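Local coordinates for mandelate racemase/muconate lactonizing enzyme-like protein (Roseovarius sp. TM1035, PDB 3RCY) that probably works as a magnesium-dependent isomerase-like enzyme of the enolase superfamily, whose members abstract a proton next to a substrate carboxylate, at residues A[214-219]-A[247-252]; A[340-345]-A[372-377]. All blocks are in the same frame, centred on the assembly; numbering follows the deposited sequence.

In the fold
Both contacts join helix to helix through small patches of apolar side chains, with no direct hydrogen bond across either, yet they lie on opposite sides of the chain's centre, their nearest atoms about 25 Å apart. Interaction 1 is the more buried: it packs two successive helices of the barrel, 216-226 and 243-252, with a second subunit covering part of the outside, and a water ties its one polar edge together. Interaction 2 is only partly buried. It brings the short helix 341-346 against helix 372-376, near the three-stranded N-terminal sheet, and its polar groups are paired within each segment or with other parts of the chain. The two share no helix or strand.

Interaction 1: residues A[214-219]-A[247-252]; sequences FTTAGA and AQVARA
The amide of Q248 presents its OE1 to T216, where OE1 comes within 4.1 Å of T216 CG2; the polar link between the two is a water, which donates to Q248 OE1 (2.6 Å) and lies 2.7 Å from T216 OG1. On the helix of Q248, the R251 guanidinium lays one face, near its rim, over A247 O and Q248 N. The ring of F214 turns to H179 instead, the two planes steeply inclined. Between the helices the packing is apolar, chiefly methyl groups with the Q248 CB methylene at one end. T216 holds CG2 anti to its backbone N and OG1 beside that nitrogen (chi1 -49°), which sends the methyl across the groove and leaves the hydroxyl for the water. That methyl sits 3.7 Å from Q248 CB and 3.8 Å from V249 CG2. One turn on, A219 CB meets the same V249 CG2, also at 3.8 Å. T215 is the N-cap of the helix that carries T216 and A219, its OG1 accepting from G218 N at 3.0 Å. N305 of the second subunit packs on T216. Two neighbouring outer helices of the enolase-superfamily (beta/alpha)-barrel meet here, following parallel strands 205-208 and 233-235.

Interaction 2: residues A[340-345]-A[372-377]; sequences TPFHDA and EALARA
This is a small apolar helix-to-helix contact at the partly exposed margin between the barrel domain and the N-terminal sheet, and L374 is its centre. L374 reaches across to both partners: its CG lies 3.9 Å from F342 CE1, and its CD2 lies 3.7 Å from A345 CB. F342 and L374 run past each other in opposite directions, and the leucine meets the ring obliquely. With CG anti to the backbone N (chi1 -179°), L374 carries its branches to A345, whose CA is 8.1 Å from L374 CA; the like torsion of F342 (chi1 -171°) carries its ring to L374. No polar group bonds across the two segments. T340 caps the first helix, its OG1 accepting from H343 N at 3.0 Å and also bonded to H343 ND1 in the plane of that ring. In the second helix R376 grips E372 OE2 side-on through NE (3.0 Å) and NH1, and E372 OE1 makes a second salt bridge, to K28. W24 meets both F342 and H343, while T12 lies against F342 and I10 against A375, placing helix 372-376 beside strand 4-12, outermost in the N-terminal sheet within this chain, with helix 341-346 next to helix 372-376.

Interaction 1: residues A[214-219]-A[247-252]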
loop_
_atom_site.group_PDB
_atom_site.type_symbol
_atom_site.label_atom_id
_atom_site.label_comp_id
_atom_site.label_asym_id
_atom_site.label_seq_id
_atom_site.Cartn_x
_atom_site.Cartn_y
_atom_site.Cartn_z
ATOM N N PHE A 214 0.813 -3.907 -27.470
ATOM C CA PHE A 214 0.133 -2.694 -27.021
ATOM C C PHE A 214 0.707 -1.969 -25.819
ATOM O O PHE A 214 1.350 -2.557 -24.951
ATOM C CB PHE A 214 -1.351 -3.004 -26.787
ATOM C CG PHE A 214 -2.020 -3.571 -27.994
ATOM C CD1 PHE A 214 -2.105 -2.819 -29.169
ATOM C CD2 PHE A 214 -2.521 -4.869 -27.985
ATOM C CE1 PHE A 214 -2.693 -3.346 -30.313
ATOM C CE2 PHE A 214 -3.116 -5.401 -29.127
ATOM C CZ PHE A 214 -3.206 -4.635 -30.287
ATOM N N THR A 215 0.449 -0.667 -25.790
ATOM C CA THR A 215 0.638 0.123 -24.588
ATOM C C THR A 215 -0.414 -0.364 -23.599
ATOM O O THR A 215 -1.377 -1.012 -23.989
ATOM C CB THR A 215 0.426 1.619 -24.862
ATOM O OG1 THR A 215 -0.875 1.818 -25.421
ATOM C CG2 THR A 215 1.477 2.134 -25.841
ATOM N N THR A 216 -0.225 -0.045 -22.326
ATOM C CA THR A 216 -1.202 -0.367 -21.292
ATOM C C THR A 216 -2.568 0.199 -21.673
ATOM O O THR A 216 -3.586 -0.503 -21.630
ATOM C CB THR A 216 -0.746 0.217 -19.946
ATOM O OG1 THR A 216 0.624 -0.139 -19.728
ATOM C CG2 THR A 216 -1.600 -0.317 -18.793
ATOM N N ALA A 217 -2.569 1.471 -22.064
ATOM C CA ALA A 217 -3.770 2.171 -22.512
ATOM C C ALA A 217 -4.459 1.432 -23.663
ATOM O O ALA A 217 -5.679 1.217 -23.642
ATOM C CB ALA A 217 -3.407 3.583 -22.941
ATOM N N GLY A 218 -3.664 1.049 -24.659
ATOM C CA GLY A 218 -4.153 0.330 -25.831
ATOM C C GLY A 218 -4.717 -1.034 -25.505
ATOM O O GLY A 218 -5.772 -1.410 -26.026
ATOM N N ALA A 219 -4.024 -1.763 -24.631
ATOM C CA ALA A 219 -4.449 -3.099 -24.205
ATOM C C ALA A 219 -5.776 -3.064 -23.461
ATOM O O ALA A 219 -6.592 -3.979 -23.590
ATOM C CB ALA A 219 -3.384 -3.751 -23.334
ATOM N N ALA A 247 0.015 -5.761 -14.868
ATOM C CA ALA A 247 -0.904 -5.807 -13.735
ATOM C C ALA A 247 -1.965 -4.717 -13.858
ATOM O O ALA A 247 -3.107 -4.923 -13.450
ATOM C CB ALA A 247 -0.153 -5.688 -12.415
ATOM N N GLN A 248 -1.584 -3.565 -14.418
ATOM C CA GLN A 248 -2.551 -2.505 -14.697
ATOM C C GLN A 248 -3.629 -2.970 -15.672
ATOM O O GLN A 248 -4.818 -2.712 -15.451
ATOM C CB GLN A 248 -1.869 -1.256 -15.239
ATOM C CG GLN A 248 -1.166 -0.408 -14.195
ATOM C CD GLN A 248 -0.461 0.775 -14.823
ATOM O OE1 GLN A 248 0.610 0.636 -15.425
ATOM N NE2 GLN A 248 -1.063 1.952 -14.697
ATOM N N VAL A 249 -3.215 -3.648 -16.748
ATOM C CA VAL A 249 -4.172 -4.233 -17.692
ATOM C C VAL A 249 -5.060 -5.260 -16.965
ATOM O O VAL A 249 -6.291 -5.222 -17.083
ATOM C CB VAL A 249 -3.471 -4.883 -18.911
ATOM C CG1 VAL A 249 -4.500 -5.494 -19.855
ATOM C CG2 VAL A 249 -2.620 -3.861 -19.652
ATOM N N ALA A 250 -4.432 -6.147 -16.195
ATOM C CA ALA A 250 -5.154 -7.197 -15.484
ATOM C C ALA A 250 -6.256 -6.643 -14.572
ATOM O O ALA A 250 -7.349 -7.200 -14.520
ATOM C CB ALA A 250 -4.188 -8.084 -14.699
ATOM N N ARG A 251 -5.966 -5.542 -13.876
ATOM C CA ARG A 251 -6.949 -4.917 -12.973
ATOM C C ARG A 251 -8.073 -4.187 -13.715
ATOM O O ARG A 251 -9.170 -4.034 -13.181
ATOM C CB ARG A 251 -6.258 -3.929 -12.021
ATOM C CG ARG A 251 -5.369 -4.581 -10.958
ATOM C CD ARG A 251 -4.923 -3.565 -9.906
ATOM N NE ARG A 251 -4.049 -2.522 -10.449
ATOM C CZ ARG A 251 -2.719 -2.617 -10.519
ATOM N NH1 ARG A 251 -2.100 -3.719 -10.098
ATOM N NH2 ARG A 251 -2.008 -1.615 -11.020
ATOM N N ALA A 252 -7.787 -3.736 -14.936
ATOM C CA ALA A 252 -8.709 -2.889 -15.698
ATOM C C ALA A 252 -9.539 -3.618 -16.762
ATOM O O ALA A 252 -10.444 -3.025 -17.343
ATOM C CB ALA A 252 -7.948 -1.715 -16.335
HETATM O O HOH W 1 1.372 1.515 -17.773
#

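Interaction 2: residues A[340-345]-A[372-377]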
loop_
_atom_site.group_PDB
_atom_site.type_symbol
_atom_site.label_atom_id
_atom_site.label_comp_id
_atom_site.label_asym_id
_atom_site.label_seq_id
_atom_site.Cartn_x
_atom_site.Cartn_y
_atom_site.Cartn_z
ATOM N N THR A 340 0.870 -30.947 -37.367
ATOM C CA THR A 340 1.370 -30.953 -38.749
ATOM C C THR A 340 1.999 -32.305 -39.039
ATOM O O THR A 340 2.425 -32.994 -38.104
ATOM C CB THR A 340 2.420 -29.829 -39.046
ATOM O OG1 THR A 340 3.673 -30.151 -38.431
ATOM C CG2 THR A 340 1.938 -28.454 -38.578
ATOM N N PRO A 341 2.060 -32.700 -40.330
ATOM C CA PRO A 341 2.734 -33.955 -40.661
ATOM C C PRO A 341 4.176 -34.002 -40.138
ATOM O O PRO A 341 4.616 -35.043 -39.655
ATOM C CB PRO A 341 2.696 -33.984 -42.200
ATOM C CG PRO A 341 1.503 -33.153 -42.551
ATOM C CD PRO A 341 1.487 -32.054 -41.526
ATOM N N PHE A 342 4.894 -32.882 -40.219
ATOM C CA PHE A 342 6.306 -32.844 -39.814
ATOM C C PHE A 342 6.478 -32.992 -38.297
ATOM O O PHE A 342 7.336 -33.761 -37.851
ATOM C CB PHE A 342 6.999 -31.571 -40.327
ATOM C CG PHE A 342 8.497 -31.568 -40.130
ATOM C CD1 PHE A 342 9.319 -32.390 -40.898
ATOM C CD2 PHE A 342 9.083 -30.736 -39.181
ATOM C CE1 PHE A 342 10.709 -32.391 -40.719
ATOM C CE2 PHE A 342 10.469 -30.726 -38.991
ATOM C CZ PHE A 342 11.284 -31.552 -39.763
ATOM N N HIS A 343 5.668 -32.267 -37.514
ATOM C CA HIS A 343 5.627 -32.466 -36.054
ATOM C C HIS A 343 5.449 -33.943 -35.709
ATOM O O HIS A 343 6.203 -34.497 -34.902
ATOM C CB HIS A 343 4.461 -31.697 -35.411
ATOM C CG HIS A 343 4.773 -30.275 -35.057
ATOM N ND1 HIS A 343 4.519 -29.223 -35.911
ATOM C CD2 HIS A 343 5.265 -29.725 -33.919
ATOM C CE1 HIS A 343 4.858 -28.088 -35.324
ATOM N NE2 HIS A 343 5.315 -28.364 -34.116
ATOM N N ASP A 344 4.437 -34.569 -36.310
ATOM C CA ASP A 344 4.111 -35.966 -36.008
ATOM C C ASP A 344 5.230 -36.920 -36.421
ATOM O O ASP A 344 5.629 -37.791 -35.644
ATOM C CB ASP A 344 2.784 -36.373 -36.660
ATOM C CG ASP A 344 2.237 -37.674 -36.098
ATOM O OD1 ASP A 344 1.731 -37.682 -34.954
ATOM O OD2 ASP A 344 2.308 -38.695 -36.806
ATOM N N ALA A 345 5.756 -36.731 -37.631
ATOM C CA ALA A 345 6.805 -37.600 -38.165
ATOM C C ALA A 345 8.122 -37.499 -37.391
ATOM O O ALA A 345 8.834 -38.498 -37.231
ATOM C CB ALA A 345 7.030 -37.321 -39.660
ATOM N N GLU A 372 15.882 -38.811 -36.228
ATOM C CA GLU A 372 17.093 -38.031 -36.454
ATOM C C GLU A 372 17.390 -37.839 -37.939
ATOM O O GLU A 372 17.753 -36.743 -38.358
ATOM C CB GLU A 372 18.296 -38.666 -35.751
ATOM C CG GLU A 372 19.562 -37.819 -35.863
ATOM C CD GLU A 372 20.704 -38.336 -35.021
ATOM O OE1 GLU A 372 20.457 -39.113 -34.070
ATOM O OE2 GLU A 372 21.855 -37.950 -35.312
ATOM N N ALA A 373 17.224 -38.900 -38.729
ATOM C CA ALA A 373 17.455 -38.835 -40.173
ATOM C C ALA A 373 16.562 -37.787 -40.855
ATOM O O ALA A 373 17.031 -37.019 -41.698
ATOM C CB ALA A 373 17.276 -40.221 -40.823
ATOM N N LEU A 374 15.285 -37.752 -40.481
ATOM C CA LEU A 374 14.355 -36.753 -41.006
ATOM C C LEU A 374 14.776 -35.320 -40.649
ATOM O O LEU A 374 14.754 -34.436 -41.512
ATOM C CB LEU A 374 12.929 -37.025 -40.515
ATOM C CG LEU A 374 11.818 -36.075 -40.984
ATOM C CD1 LEU A 374 11.569 -36.181 -42.498
ATOM C CD2 LEU A 374 10.539 -36.354 -40.207
ATOM N N ALA A 375 15.159 -35.093 -39.390
ATOM C CA ALA A 375 15.627 -33.767 -38.965
ATOM C C ALA A 375 16.850 -33.322 -39.764
ATOM O O ALA A 375 16.921 -32.178 -40.214
ATOM C CB ALA A 375 15.938 -33.751 -37.471
ATOM N N ARG A 376 17.808 -34.230 -39.933
ATOM C CA ARG A 376 19.019 -33.947 -40.712
ATOM C C ARG A 376 18.738 -33.766 -42.210
ATOM O O ARG A 376 19.440 -33.013 -42.887
ATOM C CB ARG A 376 20.073 -35.033 -40.488
ATOM C CG ARG A 376 20.591 -35.101 -39.067
ATOM C CD ARG A 376 21.820 -35.992 -38.971
ATOM N NE ARG A 376 22.354 -36.028 -37.611
ATOM C CZ ARG A 376 23.108 -35.071 -37.070
ATOM N NH1 ARG A 376 23.543 -35.194 -35.824
ATOM N NH2 ARG A 376 23.419 -33.985 -37.766
ATOM N N ALA A 377 17.706 -34.438 -42.718
ATOM C CA ALA A 377 17.293 -34.280 -44.119
ATOM C C ALA A 377 16.554 -32.957 -44.338
ATOM O O ALA A 377 16.217 -32.600 -45.471
ATOM C CB ALA A 377 16.429 -35.464 -44.569
#